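Local coordinates for protein toll (Drosophila melanogaster, PDB 4LXR), which serves as the cell-surface receptor for activated Spaetzle, triggering the signalling pathway that sets embryonic dorsal-ventral polarity and induces the antifungal peptide drosomycin, at residues Lys603-Cys608 with Pro632-Leu637; Ala618-Cys623 with Leu643-Leu648; Glu665-Leu670 with Gln684-Leu689. All blocks are in the same frame, centred on the assembly; numbering follows the deposited sequence.

Contact 1 of 3, residues Lys603-Cys608 with Pro632-Leu637; sequences KCPRGC and PRLPNL
In the disulfide-stitched N-terminal cap that starts the second block of leucine-rich repeats of the Toll ectodomain, the ring of Pro605 settles against Pro632, Arg633, Leu634 and Pro635. Its CG presses on the backbone, 3.2 Å from Arg633 O, while CB meets Pro632 CG at 4.1 Å and CD meets the CD atom of Pro635, whose ring stands at about a right angle to it. Leu634 completes the surround: with CG beside the backbone N (chi1 -62°), its CD2 returns to within 4.1 Å of Pro605 CG, although its CB starts out away from the 603-608 segment. Pro635 in turn lies over the carbonyl of Lys603, with its CD 3.2 Å from Lys603 O. Proline suits these places because it offers a compact apolar ring and no N-H that would need an acceptor. This cap, an LRRNT module, is held by two disulfides: Cys604 is bonded to Cys610 and Cys608 to Cys623. A turn brings Cys608 round, its N donating to Pro605 O at 3.0 Å, and the sulfur SG of Cys608 then rests 4.3 Å from Pro632 CG. Leu634 and Pro635 also pack on Ile621 of strand 618-622.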
loop_
_atom_site.group_PDB
_atom_site.type_symbol
_atom_site.label_atom_id
_atom_site.label_comp_id
_atom_site.label_asym_id
_atom_site.label_seq_id
_atom_site.Cartn_x
_atom_site.Cartn_y
_atom_site.Cartn_z
ATOM N N LYS A 603 -17.513 52.211 7.962
ATOM C CA LYS A 603 -17.708 50.844 7.479
ATOM C C LYS A 603 -19.112 50.598 6.899
ATOM O O LYS A 603 -19.711 51.507 6.329
ATOM C CB LYS A 603 -17.364 49.832 8.566
ATOM C CG LYS A 603 -15.892 49.850 8.925
ATOM C CD LYS A 603 -15.500 48.626 9.729
ATOM C CE LYS A 603 -14.000 48.584 9.951
ATOM N NZ LYS A 603 -13.595 47.318 10.611
ATOM N N CYS A 604 -19.634 49.379 7.035
ATOM C CA CYS A 604 -20.886 49.021 6.359
ATOM C C CYS A 604 -22.140 49.643 6.984
ATOM O O CYS A 604 -22.411 49.441 8.163
ATOM C CB CYS A 604 -21.049 47.500 6.250
ATOM S SG CYS A 604 -22.251 46.971 4.971
ATOM N N PRO A 605 -22.918 50.383 6.176
ATOM C CA PRO A 605 -24.153 51.047 6.621
ATOM C C PRO A 605 -25.158 50.072 7.235
ATOM O O PRO A 605 -25.175 48.905 6.851
ATOM C CB PRO A 605 -24.717 51.643 5.326
ATOM C CG PRO A 605 -23.545 51.770 4.423
ATOM C CD PRO A 605 -22.647 50.623 4.747
ATOM N N ARG A 606 -25.994 50.568 8.145
ATOM C CA ARG A 606 -26.867 49.736 8.986
ATOM C C ARG A 606 -27.553 48.542 8.316
ATOM O O ARG A 606 -27.181 47.393 8.560
ATOM C CB ARG A 606 -27.908 50.603 9.710
ATOM C CG ARG A 606 -27.380 51.267 10.975
ATOM C CD ARG A 606 -28.475 52.004 11.733
ATOM N NE ARG A 606 -28.007 52.495 13.030
ATOM C CZ ARG A 606 -28.742 53.229 13.863
ATOM N NH1 ARG A 606 -29.983 53.563 13.538
ATOM N NH2 ARG A 606 -28.234 53.632 15.022
ATOM N N GLY A 607 -28.558 48.813 7.489
ATOM C CA GLY A 607 -29.316 47.750 6.855
ATOM C C GLY A 607 -28.733 47.325 5.523
ATOM O O GLY A 607 -29.462 46.928 4.608
ATOM N N CYS A 608 -27.412 47.419 5.410
ATOM C CA CYS A 608 -26.726 47.084 4.171
ATOM C C CYS A 608 -25.743 45.948 4.425
ATOM O O CYS A 608 -25.229 45.790 5.536
ATOM C CB CYS A 608 -25.981 48.305 3.601
ATOM S SG CYS A 608 -26.993 49.784 3.268
ATOM N N PRO A 632 -27.319 56.354 2.469
ATOM C CA PRO A 632 -26.772 56.306 3.831
ATOM C C PRO A 632 -25.275 56.587 3.851
ATOM O O PRO A 632 -24.626 56.525 2.806
ATOM C CB PRO A 632 -27.045 54.867 4.264
ATOM C CG PRO A 632 -27.048 54.094 3.000
ATOM C CD PRO A 632 -27.642 55.013 1.955
ATOM N N ARG A 633 -24.756 56.909 5.031
ATOM C CA ARG A 633 -23.324 57.100 5.272
ATOM C C ARG A 633 -22.482 55.948 4.729
ATOM O O ARG A 633 -22.660 54.800 5.141
ATOM C CB ARG A 633 -23.081 57.214 6.774
ATOM C CG ARG A 633 -23.953 58.234 7.474
ATOM C CD ARG A 633 -23.621 58.292 8.967
ATOM N NE ARG A 633 -24.095 59.525 9.592
ATOM C CZ ARG A 633 -23.913 59.834 10.872
ATOM N NH1 ARG A 633 -23.270 58.996 11.674
ATOM N NH2 ARG A 633 -24.376 60.981 11.351
ATOM N N LEU A 634 -21.555 56.259 3.826
ATOM C CA LEU A 634 -20.744 55.232 3.162
ATOM C C LEU A 634 -19.327 55.157 3.725
ATOM O O LEU A 634 -18.771 56.166 4.149
ATOM C CB LEU A 634 -20.698 55.474 1.640
ATOM C CG LEU A 634 -22.039 55.415 0.904
ATOM C CD1 LEU A 634 -21.877 55.595 -0.626
ATOM C CD2 LEU A 634 -22.770 54.119 1.214
ATOM N N PRO A 635 -18.736 53.951 3.725
ATOM C CA PRO A 635 -17.350 53.795 4.174
ATOM C C PRO A 635 -16.382 54.335 3.139
ATOM O O PRO A 635 -16.685 54.308 1.954
ATOM C CB PRO A 635 -17.188 52.276 4.281
ATOM C CG PRO A 635 -18.171 51.722 3.311
ATOM C CD PRO A 635 -19.342 52.663 3.340
ATOM N N ASN A 636 -15.229 54.820 3.583
ATOM C CA ASN A 636 -14.195 55.286 2.668
ATOM C C ASN A 636 -13.597 54.154 1.836
ATOM O O ASN A 636 -13.460 53.025 2.309
ATOM C CB ASN A 636 -13.097 56.013 3.442
ATOM C CG ASN A 636 -13.235 57.516 3.366
ATOM O OD1 ASN A 636 -12.381 58.200 2.798
ATOM N ND2 ASN A 636 -14.325 58.042 3.914
ATOM N N LEU A 637 -13.239 54.461 0.595
ATOM C CA LEU A 637 -12.641 53.465 -0.289
ATOM C C LEU A 637 -11.141 53.339 -0.041
ATOM O O LEU A 637 -10.407 54.327 -0.132
ATOM C CB LEU A 637 -12.890 53.823 -1.753
ATOM C CG LEU A 637 -12.522 52.751 -2.779
ATOM C CD1 LEU A 637 -13.320 51.480 -2.511
ATOM C CD2 LEU A 637 -12.757 53.257 -4.205
#

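Contact 2 of 3, residues Ala618-Cys623 with Leu643-Leu648; sequences ALVINC and LMELHL
Ile621 is gripped from both ends by its parallel neighbour: its N donates to Glu645 O at 2.9 Å, and its O accepts from His647 N at 2.7 Å. The same rhythm joins Leu619 to Leu643 and Glu645, and finishes with Cys623 N on His647 O, giving five backbone bonds between 618-623 and 643-648. On the inner face the side chains are all apolar. Met644, fully extended with CG trans to its own N (chi1 179°), runs alongside Leu619 and sets its flexible methyl CE 3.7 Å from Ile621 CD1, while Ile621 CG2 meets Leu646 CD1 at 4.0 Å. Leu648 CD2 lies 3.5 Å from Cys623 CB. Here the cap's last strand hands over to LRR 16, whose Leu643, Leu646 and Leu648 follow the LxxLxLxxN pattern; its asparagine, Asn651, uses ND2 to take both Cys623 O and Leu648 O. The face of Asn622, Glu645 and His647 mixes polar groups with Ala618, Val620 and Leu643. Asn622 lies alongside His647, its OD1 3.4 Å from His647 CB, with amide and ring planes 54° apart. His647 NE2 donates to Glu645 OE2 at 3.0 Å, in the ring plane but on the anti side of the carboxylate, and ND1 is hydrogen-bonded to Glu649 OE1; two carboxylates on one imidazole would be expected to favour its protonated form. A leucine in place of His647 would probably leave Glu645 OE2 and Glu649 without this imidazole between them and deprive His671 of its stacking partner. One shell further out, Asn609 accepts from Asn622 ND2, Arg613 lies in a long, weak ion pair with Glu645 OE1, and Ser669 and His671 of the next strand touch the Glu645 side chain.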
loop_
_atom_site.group_PDB
_atom_site.type_symbol
_atom_site.label_atom_id
_atom_site.label_comp_id
_atom_site.label_asym_id
_atom_site.label_seq_id
_atom_site.Cartn_x
_atom_site.Cartn_y
_atom_site.Cartn_z
ATOM N N ALA A 618 -12.837 45.356 -6.014
ATOM C CA ALA A 618 -14.085 46.089 -5.866
ATOM C C ALA A 618 -14.684 46.011 -4.469
ATOM O O ALA A 618 -14.861 44.927 -3.913
ATOM C CB ALA A 618 -15.100 45.623 -6.901
ATOM N N LEU A 619 -14.988 47.178 -3.909
ATOM C CA LEU A 619 -15.839 47.275 -2.733
ATOM C C LEU A 619 -17.298 47.322 -3.192
ATOM O O LEU A 619 -17.709 48.231 -3.922
ATOM C CB LEU A 619 -15.505 48.528 -1.935
ATOM C CG LEU A 619 -16.465 48.828 -0.783
ATOM C CD1 LEU A 619 -16.315 47.794 0.343
ATOM C CD2 LEU A 619 -16.273 50.245 -0.269
ATOM N N VAL A 620 -18.070 46.326 -2.777
ATOM C CA VAL A 620 -19.455 46.202 -3.187
ATOM C C VAL A 620 -20.369 46.519 -2.019
ATOM O O VAL A 620 -20.356 45.819 -1.007
ATOM C CB VAL A 620 -19.747 44.780 -3.684
ATOM C CG1 VAL A 620 -21.212 44.617 -4.011
ATOM C CG2 VAL A 620 -18.884 44.457 -4.886
ATOM N N ILE A 621 -21.156 47.582 -2.154
ATOM C CA ILE A 621 -22.111 47.966 -1.125
ATOM C C ILE A 621 -23.544 47.736 -1.585
ATOM O O ILE A 621 -24.035 48.425 -2.483
ATOM C CB ILE A 621 -21.951 49.432 -0.730
ATOM C CG1 ILE A 621 -20.550 49.686 -0.185
ATOM C CG2 ILE A 621 -22.999 49.828 0.300
ATOM C CD1 ILE A 621 -20.278 51.147 0.074
ATOM N N ASN A 622 -24.201 46.760 -0.965
ATOM C CA ASN A 622 -25.584 46.414 -1.258
ATOM C C ASN A 622 -26.543 46.939 -0.179
ATOM O O ASN A 622 -26.431 46.559 0.986
ATOM C CB ASN A 622 -25.736 44.891 -1.355
ATOM C CG ASN A 622 -24.909 44.282 -2.470
ATOM O OD1 ASN A 622 -24.941 44.747 -3.603
ATOM N ND2 ASN A 622 -24.168 43.225 -2.153
ATOM N N CYS A 623 -27.486 47.803 -0.552
ATOM C CA CYS A 623 -28.538 48.208 0.389
ATOM C C CYS A 623 -29.917 47.984 -0.212
ATOM O O CYS A 623 -30.373 48.762 -1.048
ATOM C CB CYS A 623 -28.401 49.669 0.796
ATOM S SG CYS A 623 -26.767 50.198 1.282
ATOM N N LEU A 643 -12.535 49.959 -7.697
ATOM C CA LEU A 643 -13.954 50.033 -8.000
ATOM C C LEU A 643 -14.801 50.068 -6.732
ATOM O O LEU A 643 -14.472 49.424 -5.733
ATOM C CB LEU A 643 -14.362 48.817 -8.821
ATOM C CG LEU A 643 -13.562 48.488 -10.080
ATOM C CD1 LEU A 643 -14.028 47.146 -10.630
ATOM C CD2 LEU A 643 -13.702 49.592 -11.145
ATOM N N MET A 644 -15.913 50.795 -6.786
ATOM C CA MET A 644 -16.842 50.871 -5.662
ATOM C C MET A 644 -18.268 50.885 -6.215
ATOM O O MET A 644 -18.683 51.861 -6.860
ATOM C CB MET A 644 -16.561 52.130 -4.846
ATOM C CG MET A 644 -17.467 52.349 -3.651
ATOM S SD MET A 644 -16.879 53.745 -2.672
ATOM C CE MET A 644 -17.957 53.687 -1.242
ATOM N N GLU A 645 -19.006 49.800 -5.991
ATOM C CA GLU A 645 -20.349 49.678 -6.545
ATOM C C GLU A 645 -21.388 49.969 -5.477
ATOM O O GLU A 645 -21.416 49.332 -4.434
ATOM C CB GLU A 645 -20.591 48.283 -7.120
ATOM C CG GLU A 645 -19.552 47.808 -8.107
ATOM C CD GLU A 645 -19.900 46.453 -8.700
ATOM O OE1 GLU A 645 -19.152 45.978 -9.580
ATOM O OE2 GLU A 645 -20.923 45.864 -8.287
ATOM N N LEU A 646 -22.246 50.941 -5.731
ATOM C CA LEU A 646 -23.248 51.291 -4.743
ATOM C C LEU A 646 -24.595 50.802 -5.226
ATOM O O LEU A 646 -25.193 51.390 -6.118
ATOM C CB LEU A 646 -23.255 52.794 -4.498
ATOM C CG LEU A 646 -24.275 53.387 -3.539
ATOM C CD1 LEU A 646 -24.197 52.744 -2.128
ATOM C CD2 LEU A 646 -24.018 54.875 -3.474
ATOM N N HIS A 647 -25.047 49.699 -4.650
ATOM C CA HIS A 647 -26.292 49.062 -5.042
ATOM C C HIS A 647 -27.455 49.513 -4.162
ATOM O O HIS A 647 -27.541 49.165 -2.977
ATOM C CB HIS A 647 -26.130 47.534 -5.038
ATOM C CG HIS A 647 -25.358 47.015 -6.215
ATOM N ND1 HIS A 647 -25.958 46.682 -7.412
ATOM C CD2 HIS A 647 -24.035 46.798 -6.386
ATOM C CE1 HIS A 647 -25.039 46.267 -8.263
ATOM N NE2 HIS A 647 -23.863 46.322 -7.663
ATOM N N LEU A 648 -28.337 50.311 -4.760
ATOM C CA LEU A 648 -29.460 50.901 -4.050
ATOM C C LEU A 648 -30.767 50.621 -4.787
ATOM O O LEU A 648 -31.751 51.341 -4.624
ATOM C CB LEU A 648 -29.237 52.401 -3.860
ATOM C CG LEU A 648 -28.062 52.803 -2.957
ATOM C CD1 LEU A 648 -27.799 54.300 -2.986
ATOM C CD2 LEU A 648 -28.310 52.345 -1.526
#

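Contact 3 of 3, residues Glu665-Leu670 with Gln684-Leu689; sequences ESVTSL and QLPTNL. With NAG (2-acetamido-2-deoxy-beta-D-glucopyranose), chain K.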
loop_
_atom_site.group_PDB
_atom_site.type_symbol
_atom_site.label_atom_id
_atom_site.label_comp_id
_atom_site.label_asym_id
_atom_site.label_seq_id
_atom_site.Cartn_x
_atom_site.Cartn_y
_atom_site.Cartn_z
ATOM N N GLU A 665 -18.042 59.921 -2.586
ATOM C CA GLU A 665 -17.230 60.646 -3.570
ATOM C C GLU A 665 -16.363 59.739 -4.443
ATOM O O GLU A 665 -15.829 60.180 -5.460
ATOM C CB GLU A 665 -16.328 61.669 -2.876
ATOM C CG GLU A 665 -15.252 61.058 -1.984
ATOM C CD GLU A 665 -14.335 62.104 -1.375
ATOM O OE1 GLU A 665 -14.466 63.293 -1.735
ATOM O OE2 GLU A 665 -13.485 61.737 -0.535
ATOM N N SER A 666 -16.217 58.479 -4.040
ATOM C CA SER A 666 -15.280 57.561 -4.685
ATOM C C SER A 666 -15.994 56.445 -5.419
ATOM O O SER A 666 -15.354 55.567 -5.985
ATOM C CB SER A 666 -14.368 56.931 -3.633
ATOM O OG SER A 666 -13.972 57.888 -2.676
ATOM N N VAL A 667 -17.323 56.464 -5.363
ATOM C CA VAL A 667 -18.156 55.479 -6.044
ATOM C C VAL A 667 -17.890 55.487 -7.550
ATOM O O VAL A 667 -17.841 56.551 -8.173
ATOM C CB VAL A 667 -19.656 55.777 -5.808
ATOM C CG1 VAL A 667 -20.535 55.004 -6.803
ATOM C CG2 VAL A 667 -20.045 55.478 -4.361
ATOM N N THR A 668 -17.703 54.302 -8.128
ATOM C CA THR A 668 -17.481 54.198 -9.568
ATOM C C THR A 668 -18.708 53.660 -10.308
ATOM O O THR A 668 -18.806 53.751 -11.533
ATOM C CB THR A 668 -16.259 53.318 -9.884
ATOM O OG1 THR A 668 -16.512 51.976 -9.461
ATOM C CG2 THR A 668 -15.041 53.847 -9.182
ATOM N N SER A 669 -19.652 53.104 -9.562
ATOM C CA SER A 669 -20.824 52.497 -10.170
ATOM C C SER A 669 -22.042 52.805 -9.315
ATOM O O SER A 669 -22.098 52.404 -8.144
ATOM C CB SER A 669 -20.639 50.983 -10.255
ATOM O OG SER A 669 -21.146 50.470 -11.463
ATOM N N LEU A 670 -23.001 53.529 -9.886
ATOM C CA LEU A 670 -24.255 53.824 -9.209
ATOM C C LEU A 670 -25.370 52.995 -9.819
ATOM O O LEU A 670 -25.696 53.152 -10.993
ATOM C CB LEU A 670 -24.611 55.304 -9.326
ATOM C CG LEU A 670 -23.924 56.273 -8.371
ATOM C CD1 LEU A 670 -24.218 57.736 -8.746
ATOM C CD2 LEU A 670 -24.350 55.967 -6.933
ATOM N N GLN A 684 -24.000 66.145 -8.104
ATOM C CA GLN A 684 -24.400 64.985 -7.320
ATOM C C GLN A 684 -23.734 63.725 -7.868
ATOM O O GLN A 684 -23.952 62.635 -7.351
ATOM C CB GLN A 684 -25.917 64.804 -7.348
ATOM C CG GLN A 684 -26.696 65.788 -6.487
ATOM C CD GLN A 684 -28.183 65.799 -6.828
ATOM O OE1 GLN A 684 -28.598 65.299 -7.875
ATOM N NE2 GLN A 684 -28.988 66.369 -5.944
ATOM N N LEU A 685 -22.930 63.874 -8.920
ATOM C CA LEU A 685 -22.343 62.712 -9.588
ATOM C C LEU A 685 -20.879 62.520 -9.244
ATOM O O LEU A 685 -20.055 63.353 -9.593
ATOM C CB LEU A 685 -22.506 62.815 -11.104
ATOM C CG LEU A 685 -23.944 62.881 -11.617
ATOM C CD1 LEU A 685 -23.963 63.109 -13.122
ATOM C CD2 LEU A 685 -24.700 61.614 -11.245
ATOM N N PRO A 686 -20.552 61.407 -8.569
ATOM C CA PRO A 686 -19.160 61.116 -8.200
ATOM C C PRO A 686 -18.215 61.169 -9.397
ATOM O O PRO A 686 -18.589 60.815 -10.515
ATOM C CB PRO A 686 -19.230 59.711 -7.583
ATOM C CG PRO A 686 -20.635 59.228 -7.809
ATOM C CD PRO A 686 -21.489 60.437 -7.983
ATOM N N THR A 687 -16.997 61.629 -9.147
ATOM C CA THR A 687 -16.066 61.987 -10.211
ATOM C C THR A 687 -15.465 60.783 -10.951
ATOM O O THR A 687 -15.175 60.866 -12.140
ATOM C CB THR A 687 -14.968 62.948 -9.669
ATOM O OG1 THR A 687 -15.017 64.178 -10.400
ATOM C CG2 THR A 687 -13.563 62.337 -9.764
ATOM N N ASN A 688 -15.299 59.661 -10.258
ATOM C CA ASN A 688 -14.740 58.463 -10.881
ATOM C C ASN A 688 -15.796 57.545 -11.495
ATOM O O ASN A 688 -15.487 56.418 -11.904
ATOM C CB ASN A 688 -13.884 57.690 -9.872
ATOM C CG ASN A 688 -12.603 58.411 -9.543
ATOM O OD1 ASN A 688 -12.032 59.093 -10.397
ATOM N ND2 ASN A 688 -12.144 58.280 -8.300
ATOM N N LEU A 689 -17.031 58.043 -11.553
ATOM C CA LEU A 689 -18.182 57.291 -12.066
ATOM C C LEU A 689 -18.002 56.826 -13.504
ATOM O O LEU A 689 -17.620 57.615 -14.368
ATOM C CB LEU A 689 -19.459 58.144 -11.968
ATOM C CG LEU A 689 -20.792 57.391 -11.875
ATOM C CD1 LEU A 689 -20.862 56.570 -10.580
ATOM C CD2 LEU A 689 -21.960 58.352 -11.962
HETATM C C1 NAG K . -10.742 58.612 -8.259
HETATM C C2 NAG K . -10.293 59.024 -6.856
HETATM C C3 NAG K . -8.817 59.402 -6.872
HETATM C C4 NAG K . -7.988 58.256 -7.436
HETATM C C5 NAG K . -8.520 57.835 -8.806
HETATM C C6 NAG K . -7.840 56.598 -9.344
HETATM C C7 NAG K . -11.953 59.984 -5.319
HETATM C C8 NAG K . -12.698 61.223 -4.918
HETATM N N2 NAG K . -11.098 60.122 -6.340
HETATM O O3 NAG K . -8.378 59.721 -5.556
HETATM O O4 NAG K . -6.631 58.669 -7.559
HETATM O O5 NAG K . -9.922 57.529 -8.729
HETATM O O6 NAG K . -8.368 55.420 -8.751
HETATM O O7 NAG K . -12.122 58.903 -4.748
HETATM O O HOH W 1 -16.311 58.737 -7.761
HETATM O O HOH W 2 -16.912 62.904 -6.309
HETATM O O HOH W 3 -12.899 56.101 -6.970
#
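Leu670 and Leu689 cross at about a right angle, with Leu689 CD1 tucked 3.8 Å from Leu670 CG. Leu670 sends its own CD1 toward the Pro686 ring, where it meets CD at 3.9 Å. Val667 lies beside Leu689 and points the same way; its CG1, trans to the backbone N (chi1 165°), comes within 4.1 Å of Leu689 CD1, while its CB packs on CG of Pro686. The branched ends of valine and leucine can fit their methyls around the compact proline ring. Pro686 is also the first residue of a type I turn to Leu689, closed by a weak bond from Leu689 N to Pro686 O. Thr668 crosses Asn688 obliquely, its methyl CG2 4.1 Å from Asn688 CB.

Asn688 is a site of N-linked glycosylation: its ND2 is joined to C1 of the sugar. The acetamido group of that sugar turns back over 665-670, where Ser666 OG donates to its O7 at 3.0 Å and the methyl C8 sits near the extended Glu665 side chain. Three waters bridge the segments, two of them between backbone groups. One molecule donates to Glu665 O and to Val667 O (2.7 Å) and accepts from Asn688 N at 2.8 Å; a second spans Glu665 O and Thr687 N; a third donates to Ser666 O and receives a weak bond from Asn688 ND2.

Most of these residues belong to LRR 17 and LRR 18, successive turns of the solenoid. Thr668 OG1 is hydrogen-bonded to Met644 N in the preceding strand, Leu670 packs between Leu646 of strand 643-647 and Leu692 of strand 691-693, and Leu689 reaches Phe709 of helix 704-710.

In the fold
Following the chain, 603-608 comes first, and contact 1 closes the loop of the cap when 632-637 returns to it. Strand 618-622 lies inside that loop, but its partner 643-647 lies beyond it, so contacts 1 and 2 cross; the disulfide Cys608-Cys623 ties them directly, and Leu634 packs on Leu646. Contact 3 opens only after contact 2 has closed, in series with both, and joins one repeat turn to the next. Strands 643-647 and 669-671 are neighbours in the sheet, so contact 2 passes into contact 3 through backbone pairing and the packing of Leu646 on Leu670. Together they lead from the cap into the second repeat block.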